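Side-chain contacts in 3-oxoadipate enol-lactonase (Burkholderia xenovorans, PDB 2XUA), which probably hydrolyses 3-oxoadipate enol-lactone in bacterial catechol breakdown, and is held here with laevulinic acid as a product analogue: residues S32-T37 and A242-N247; L56-R61 and L83-T88; V134-A139 and A192-D197. One frame throughout, in Å; residues are numbered along the deposited sequence.

Contact 1: S32-T37 and A242-N247. With SHF (laevulinic acid), chain C.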
# COMPACT_ATOMS: atom_id res chain seq x y z
N SER B 32 -15.50 -2.81 0.35
CA SER B 32 -15.00 -4.17 0.46
C SER B 32 -14.23 -4.58 -0.78
O SER B 32 -14.65 -4.29 -1.89
CB SER B 32 -16.20 -5.11 0.76
OG SER B 32 -15.67 -6.41 1.02
N ASN B 33 -13.04 -5.14 -0.59
CA ASN B 33 -11.99 -5.23 -1.61
C ASN B 33 -12.20 -6.46 -2.55
O ASN B 33 -12.97 -7.39 -2.28
CB ASN B 33 -10.61 -5.49 -0.98
CG ASN B 33 -10.23 -4.52 0.14
OD1 ASN B 33 -9.33 -4.81 0.94
ND2 ASN B 33 -10.91 -3.41 0.22
N SER B 34 -11.48 -6.42 -3.65
CA SER B 34 -11.38 -7.57 -4.59
C SER B 34 -10.44 -8.63 -4.05
O SER B 34 -9.48 -8.33 -3.29
CB SER B 34 -10.76 -7.03 -5.89
OG SER B 34 -11.02 -7.99 -6.95
N LEU B 35 -10.64 -9.88 -4.49
CA LEU B 35 -9.63 -10.92 -4.29
C LEU B 35 -8.21 -10.50 -4.71
O LEU B 35 -8.01 -10.03 -5.82
CB LEU B 35 -10.05 -12.21 -5.03
CG LEU B 35 -9.18 -13.42 -4.91
CD1 LEU B 35 -9.21 -13.93 -3.48
CD2 LEU B 35 -9.71 -14.44 -5.91
N GLY B 36 -7.20 -10.75 -3.85
CA GLY B 36 -5.80 -10.44 -4.15
C GLY B 36 -5.47 -8.95 -4.01
O GLY B 36 -4.44 -8.51 -4.49
N THR B 37 -6.35 -8.16 -3.34
CA THR B 37 -6.01 -6.74 -3.08
C THR B 37 -6.04 -6.51 -1.58
O THR B 37 -6.48 -7.36 -0.83
CB THR B 37 -7.00 -5.76 -3.76
OG1 THR B 37 -8.28 -5.92 -3.17
CG2 THR B 37 -7.12 -6.06 -5.26
N ALA B 242 -13.58 0.58 -18.69
CA ALA B 242 -12.51 0.02 -17.91
C ALA B 242 -12.65 -1.49 -17.92
O ALA B 242 -13.62 -2.04 -18.44
CB ALA B 242 -12.56 0.59 -16.46
N SER B 243 -11.65 -2.16 -17.40
CA SER B 243 -11.69 -3.59 -17.17
C SER B 243 -12.15 -3.79 -15.72
O SER B 243 -13.02 -3.06 -15.22
CB SER B 243 -10.32 -4.20 -17.47
OG SER B 243 -10.34 -5.60 -17.25
N HIS B 244 -11.51 -4.71 -15.01
CA HIS B 244 -12.08 -5.27 -13.82
C HIS B 244 -11.88 -4.36 -12.56
O HIS B 244 -12.76 -4.30 -11.71
CB HIS B 244 -11.50 -6.66 -13.62
CG HIS B 244 -12.08 -7.42 -12.48
ND1 HIS B 244 -13.45 -7.60 -12.32
CD2 HIS B 244 -11.48 -8.09 -11.46
CE1 HIS B 244 -13.65 -8.36 -11.25
NE2 HIS B 244 -12.48 -8.67 -10.71
N ILE B 245 -10.74 -3.67 -12.46
CA ILE B 245 -10.48 -2.82 -11.27
C ILE B 245 -10.77 -1.39 -11.71
O ILE B 245 -9.82 -0.56 -11.91
CB ILE B 245 -9.04 -3.02 -10.79
CG1 ILE B 245 -8.74 -4.50 -10.48
CG2 ILE B 245 -8.77 -2.09 -9.58
CD1 ILE B 245 -9.61 -5.11 -9.37
N SER B 246 -12.06 -1.13 -11.99
CA SER B 246 -12.50 0.12 -12.60
C SER B 246 -12.37 1.35 -11.71
O SER B 246 -12.32 2.47 -12.21
CB SER B 246 -13.95 0.01 -13.12
OG SER B 246 -14.91 -0.01 -12.09
N ASN B 247 -12.35 1.13 -10.40
CA ASN B 247 -12.19 2.29 -9.49
C ASN B 247 -10.75 2.87 -9.55
O ASN B 247 -10.49 3.99 -9.07
CB ASN B 247 -12.47 1.87 -8.04
CG ASN B 247 -11.38 1.01 -7.49
OD1 ASN B 247 -11.14 -0.08 -8.03
ND2 ASN B 247 -10.66 1.50 -6.45
C4 SHF C . -8.61 -12.12 -8.48
C5 SHF C . -9.21 -10.79 -8.00
C3 SHF C . -9.34 -12.94 -9.55
C2 SHF C . -10.32 -12.23 -10.51
C1 SHF C . -10.50 -13.01 -11.88
O4 SHF C . -7.51 -12.50 -8.02
O1 SHF C . -9.79 -12.58 -12.80
OH1 SHF C . -11.37 -13.93 -12.02
O HOH W 1 -11.91 -10.25 -8.93
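S34 faces H244 and I245 across the active-site pocket of an alpha/beta hydrolase fold, where the loop after strand 28-32 meets the loop that carries the probable catalytic histidine. The CB bonds of S34 and H244 both point across the gap. In H244 the ring carbon CG lies anti to the backbone N (chi1 -175°), which extends the imidazole toward the serine. NE2 nevertheless stays 4.1 Å from S34 OG, too long for a direct bond, and OG approaches the ring obliquely. A water lies between them, 3.1 Å from S34 OG; its separation from H244 NE2 is implausibly short, so that half of the bridge is doubtful. The other ring nitrogen, ND1, is hydrogen-bonded to D217, and the side chain also touches S100. These links are consistent with a Ser-His-Asp triad, with S100 on the nucleophile elbow.

I245 sits at the N-cap position of helix 246-249. Its CB bond runs across the line between the segments, but the CG1 branch bends back, bringing CD1 to 4.0 Å from S34 OG. The serine hydroxyl thus has an apolar neighbour as well as the water and the imidazole. Laevulinic acid lies beside the same loop, although the placing of its C5 methyl, next to S34 OG, is doubtful. Its ketone end is better defined by L35, whose CG and CD2 each lie 3.6 Å from ligand O4.

The serine's loop is held by a type II turn from S34 to T37, with G36 at positive phi (77°). T37 grips S34 O twice, through its amide N at 3.1 Å and through OG1 at 2.7 Å, the hydroxyl tilted 20° from the carbonyl plane.

Contact 2: L56-R61 and L83-T88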
# COMPACT_ATOMS: atom_id res chain seq x y z
N LEU B 56 -15.10 3.32 6.34
CA LEU B 56 -14.44 2.15 6.83
C LEU B 56 -13.93 1.27 5.71
O LEU B 56 -14.72 0.85 4.81
CB LEU B 56 -15.45 1.33 7.68
CG LEU B 56 -15.00 0.01 8.24
CD1 LEU B 56 -13.74 0.24 9.15
CD2 LEU B 56 -16.15 -0.68 9.06
N ARG B 57 -12.63 0.99 5.76
CA ARG B 57 -12.01 -0.01 4.87
C ARG B 57 -11.43 -1.12 5.72
O ARG B 57 -11.10 -0.90 6.91
CB ARG B 57 -10.85 0.62 4.09
CG ARG B 57 -11.35 1.56 3.01
CD ARG B 57 -10.08 2.16 2.33
NE ARG B 57 -9.54 3.24 3.16
CZ ARG B 57 -8.27 3.74 3.07
NH1 ARG B 57 -7.39 3.22 2.25
NH2 ARG B 57 -7.89 4.78 3.80
N TYR B 58 -11.23 -2.30 5.12
CA TYR B 58 -10.67 -3.38 5.88
C TYR B 58 -10.00 -4.36 4.91
O TYR B 58 -10.27 -4.35 3.71
CB TYR B 58 -11.78 -4.07 6.74
CG TYR B 58 -12.75 -4.88 5.93
CD1 TYR B 58 -12.66 -6.28 5.88
CD2 TYR B 58 -13.79 -4.26 5.26
CE1 TYR B 58 -13.56 -7.04 5.08
CE2 TYR B 58 -14.70 -5.00 4.47
CZ TYR B 58 -14.55 -6.38 4.38
OH TYR B 58 -15.44 -7.09 3.62
N ASP B 59 -9.09 -5.15 5.45
CA ASP B 59 -8.49 -6.25 4.69
C ASP B 59 -9.36 -7.48 4.91
O ASP B 59 -9.51 -7.99 6.04
CB ASP B 59 -7.05 -6.49 5.12
CG ASP B 59 -6.10 -5.41 4.55
OD1 ASP B 59 -6.53 -4.66 3.69
OD2 ASP B 59 -4.92 -5.30 4.94
N THR B 60 -9.93 -7.97 3.82
CA THR B 60 -10.74 -9.20 3.89
C THR B 60 -9.91 -10.33 4.51
O THR B 60 -8.70 -10.37 4.37
CB THR B 60 -11.16 -9.57 2.44
OG1 THR B 60 -11.91 -8.49 1.87
CG2 THR B 60 -12.05 -10.88 2.41
N ARG B 61 -10.53 -11.27 5.21
CA ARG B 61 -9.74 -12.39 5.75
C ARG B 61 -8.89 -13.02 4.63
O ARG B 61 -9.29 -13.07 3.47
CB ARG B 61 -10.66 -13.47 6.36
CG ARG B 61 -11.73 -13.96 5.43
CD ARG B 61 -12.30 -15.32 6.06
NE ARG B 61 -13.03 -15.03 7.30
CZ ARG B 61 -13.27 -15.90 8.29
NH1 ARG B 61 -12.85 -17.16 8.20
NH2 ARG B 61 -13.98 -15.51 9.35
N LEU B 83 -20.13 -7.62 9.27
CA LEU B 83 -21.01 -7.39 10.44
C LEU B 83 -20.32 -7.29 11.79
O LEU B 83 -20.61 -6.36 12.53
CB LEU B 83 -22.14 -8.42 10.46
CG LEU B 83 -23.00 -8.35 9.24
CD1 LEU B 83 -23.91 -9.59 9.34
CD2 LEU B 83 -23.83 -7.07 9.13
N GLY B 84 -19.38 -8.17 12.07
CA GLY B 84 -18.63 -8.15 13.31
C GLY B 84 -17.74 -6.93 13.44
O GLY B 84 -17.63 -6.31 14.53
N LEU B 85 -17.09 -6.55 12.32
CA LEU B 85 -16.37 -5.27 12.28
C LEU B 85 -17.27 -4.07 12.57
O LEU B 85 -16.93 -3.20 13.39
CB LEU B 85 -15.69 -5.12 10.90
CG LEU B 85 -14.75 -3.91 10.74
CD1 LEU B 85 -13.63 -3.87 11.79
CD2 LEU B 85 -14.14 -3.88 9.31
N MSE B 86 -18.41 -3.97 11.86
CA MSE B 86 -19.38 -2.91 12.15
C MSE B 86 -19.82 -2.91 13.60
O MSE B 86 -19.81 -1.87 14.28
CB MSE B 86 -20.58 -3.06 11.25
CG MSE B 86 -20.30 -2.52 9.89
SE MSE B 86 -21.70 -3.09 8.68
CE MSE B 86 -23.17 -2.01 9.41
N ASP B 87 -20.17 -4.10 14.08
CA ASP B 87 -20.59 -4.26 15.48
C ASP B 87 -19.54 -3.76 16.46
O ASP B 87 -19.85 -3.01 17.41
CB ASP B 87 -20.90 -5.74 15.75
CG ASP B 87 -22.23 -6.18 15.16
OD1 ASP B 87 -23.03 -5.35 14.66
OD2 ASP B 87 -22.49 -7.40 15.20
N THR B 88 -18.30 -4.17 16.22
CA THR B 88 -17.11 -3.75 17.01
C THR B 88 -16.97 -2.24 17.05
O THR B 88 -16.62 -1.70 18.09
CB THR B 88 -15.75 -4.32 16.44
OG1 THR B 88 -15.72 -5.74 16.60
CG2 THR B 88 -14.57 -3.76 17.21
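L85, the residue with the most surface buried here, projects from helix 75-88 between L56 and Y58 of strand 54-58. Helix and strand belong to a parallel beta-alpha-beta crossover of the alpha/beta hydrolase sheet: the chain leaves strand 54-58, runs through the helix and returns as strand 94-99, with strand 28-32 between the two.

L56 and L85 reach toward each other tip to tip. Their CD2 methyls meet at 3.8 Å, and L56 CD2 also lies 3.9 Å from L85 CG, so one strand methyl covers both the branch point and the end of the helix residue. Each leucine holds CG anti to its own backbone N (L85 chi1 -173°), which helps point both branch ends at the other segment.

Y58 takes part by its root more than by its ring. Its CB is 3.5 Å from L85 CD2, the closest approach of the contact, and CG follows at 3.8 Å. With CG set between the backbone N and the carbonyl carbon (chi1 72°), the ring leads away from the leucine methyl, which meets it obliquely. The phenol OH ends in a hydrogen bond to S32 OG.

Between these two residues, R57 points off the far side of the strand, where its guanidinium makes salt bridges to D19 and to D176 of the second subunit.

No hydrogen bond crosses from strand to helix. With three buried residues meeting mainly through aliphatic carbons, the interface rests on dispersion and the hydrophobic effect, while the tyrosine's polar end is satisfied by a partner beyond it.

Contact 3: V134-A139 and A192-D197. With SHF (laevulinic acid), chain C.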
# COMPACT_ATOMS: atom_id res chain seq x y z
N VAL B 134 -12.74 -22.03 -13.48
CA VAL B 134 -11.78 -20.94 -13.22
C VAL B 134 -11.21 -21.12 -11.81
O VAL B 134 -10.01 -21.15 -11.63
CB VAL B 134 -12.41 -19.52 -13.41
CG1 VAL B 134 -11.37 -18.42 -13.04
CG2 VAL B 134 -12.81 -19.29 -14.84
N TRP B 135 -12.07 -21.32 -10.84
CA TRP B 135 -11.69 -21.19 -9.43
C TRP B 135 -10.98 -22.39 -8.90
O TRP B 135 -10.19 -22.29 -7.94
CB TRP B 135 -12.93 -20.96 -8.58
CG TRP B 135 -13.55 -19.60 -8.81
CD1 TRP B 135 -14.80 -19.34 -9.25
CD2 TRP B 135 -12.91 -18.32 -8.63
NE1 TRP B 135 -15.01 -17.99 -9.34
CE2 TRP B 135 -13.85 -17.34 -8.99
CE3 TRP B 135 -11.63 -17.91 -8.18
CZ2 TRP B 135 -13.57 -15.98 -8.90
CZ3 TRP B 135 -11.36 -16.54 -8.08
CH2 TRP B 135 -12.32 -15.60 -8.44
N VAL B 136 -11.30 -23.57 -9.44
CA VAL B 136 -10.70 -24.79 -8.89
C VAL B 136 -9.18 -24.86 -9.22
O VAL B 136 -8.35 -25.00 -8.31
CB VAL B 136 -11.52 -26.06 -9.27
CG1 VAL B 136 -10.78 -27.35 -8.91
CG2 VAL B 136 -12.85 -26.03 -8.58
N PRO B 137 -8.81 -24.68 -10.51
CA PRO B 137 -7.39 -24.61 -10.91
C PRO B 137 -6.67 -23.40 -10.31
O PRO B 137 -5.49 -23.45 -10.02
CB PRO B 137 -7.44 -24.39 -12.44
CG PRO B 137 -8.80 -24.80 -12.86
CD PRO B 137 -9.73 -24.64 -11.69
N ARG B 138 -7.39 -22.31 -10.13
CA ARG B 138 -6.80 -21.13 -9.53
C ARG B 138 -6.27 -21.40 -8.13
O ARG B 138 -5.12 -21.02 -7.81
CB ARG B 138 -7.83 -20.01 -9.49
CG ARG B 138 -7.18 -18.66 -9.16
CD ARG B 138 -8.24 -17.63 -9.00
NE ARG B 138 -8.80 -16.97 -10.19
CZ ARG B 138 -8.26 -16.89 -11.40
NH1 ARG B 138 -7.10 -17.48 -11.66
NH2 ARG B 138 -8.91 -16.20 -12.36
N ALA B 139 -7.10 -22.07 -7.32
CA ALA B 139 -6.80 -22.45 -5.96
C ALA B 139 -5.66 -23.41 -5.93
O ALA B 139 -4.78 -23.29 -5.10
CB ALA B 139 -8.05 -23.07 -5.28
N ALA B 192 -14.56 -19.75 -1.43
CA ALA B 192 -15.76 -18.99 -1.09
C ALA B 192 -16.57 -18.44 -2.24
O ALA B 192 -17.82 -18.48 -2.21
CB ALA B 192 -15.47 -17.87 -0.04
N ILE B 193 -15.88 -17.76 -3.18
CA ILE B 193 -16.56 -17.13 -4.30
C ILE B 193 -17.20 -18.24 -5.19
O ILE B 193 -18.34 -18.11 -5.64
CB ILE B 193 -15.55 -16.29 -5.11
CG1 ILE B 193 -14.97 -15.13 -4.25
CG2 ILE B 193 -16.17 -15.83 -6.41
CD1 ILE B 193 -13.52 -14.79 -4.70
N ASP B 194 -16.46 -19.32 -5.42
CA ASP B 194 -16.94 -20.38 -6.36
C ASP B 194 -18.23 -21.01 -5.80
O ASP B 194 -19.16 -21.33 -6.55
CB ASP B 194 -15.84 -21.47 -6.56
CG ASP B 194 -16.18 -22.46 -7.71
OD1 ASP B 194 -16.87 -22.06 -8.66
OD2 ASP B 194 -15.75 -23.62 -7.65
N ALA B 195 -18.30 -21.12 -4.47
CA ALA B 195 -19.47 -21.75 -3.81
C ALA B 195 -20.68 -20.84 -3.68
O ALA B 195 -21.80 -21.31 -3.53
CB ALA B 195 -19.08 -22.28 -2.48
N ALA B 196 -20.48 -19.53 -3.76
CA ALA B 196 -21.54 -18.57 -3.56
C ALA B 196 -22.27 -18.32 -4.84
O ALA B 196 -21.75 -17.79 -5.83
CB ALA B 196 -20.99 -17.22 -3.00
N ASP B 197 -23.53 -18.68 -4.85
CA ASP B 197 -24.35 -18.33 -5.98
C ASP B 197 -25.51 -17.60 -5.36
O ASP B 197 -26.44 -18.21 -4.78
CB ASP B 197 -24.76 -19.59 -6.73
CG ASP B 197 -25.68 -19.28 -7.88
OD1 ASP B 197 -26.08 -18.11 -8.05
OD2 ASP B 197 -26.03 -20.25 -8.58
C4 SHF C . -8.61 -12.12 -8.48
C5 SHF C . -9.21 -10.79 -8.00
C3 SHF C . -9.34 -12.94 -9.55
C2 SHF C . -10.32 -12.23 -10.51
C1 SHF C . -10.50 -13.01 -11.88
O4 SHF C . -7.51 -12.50 -8.02
O1 SHF C . -9.79 -12.58 -12.80
OH1 SHF C . -11.37 -13.93 -12.02
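W135 of helix 132-145 lies against I193 and D194 of helix 183-195, and this is the tight side of the contact. The backbones come close, with the CA atoms of W135 and D194 6.1 Å apart. I193 CG2 packs obliquely at 3.6 Å from the benzene-ring atom CZ2 of W135, while I193 CB lies over one indole face, offset toward the rim. The backbone N of D194 also stands over a face. The side chains of W135 and D194 run alongside in opposite senses, D194 OD1 coming to 3.5 Å from W135 CD1, with the carboxylate turned 43° from the indole. The polar ends find partners beyond the contact: W135 NE1 binds I129 O, and D194 OD1 forms a salt bridge with R128.

Toward solvent the packing thins. Exposed V136 offers only CG2, 3.9 Å from D194 OD2, a methyl beside a carboxylate oxygen.

On the pocket side R138, its chain bent at chi3 (-83°), carries its guanidinium to the ligand. NH2 gives a weak hydrogen bond, 3.4 Å, to OH1 of laevulinic acid; the ligand is also hydrogen-bonded to R157 and Y186. W135 CZ3 lies in the guanidinium plane, at its edge. Both helices belong to the helical insertion between strands 117-123 and 209-214, the cap domain of this alpha/beta hydrolase.

Overall arrangement
Contacts 1 and 2 are buried in the hydrolase core, whereas contact 3 lies farther out, in the cap, and is partly open to solvent. Contact 1, built of loops around a probable catalytic centre, sets a hydroxyl beside an imidazole and a methyl, with no direct hydrogen bond across; contact 2 is apolar strand-to-helix packing; contact 3 mixes aromatic and aliphatic packing with charged residues. Contacts 1 and 3 share the ligand: L35 lines its ketone end, R138 reaches its carboxylate. They join directly where L35 CD2 touches W135 CZ3 at 3.4 Å. Contacts 1 and 2 meet through neighbouring strands 28-32 and 54-58, while contacts 2 and 3 do not touch. In sequence, contact 1 encloses both others.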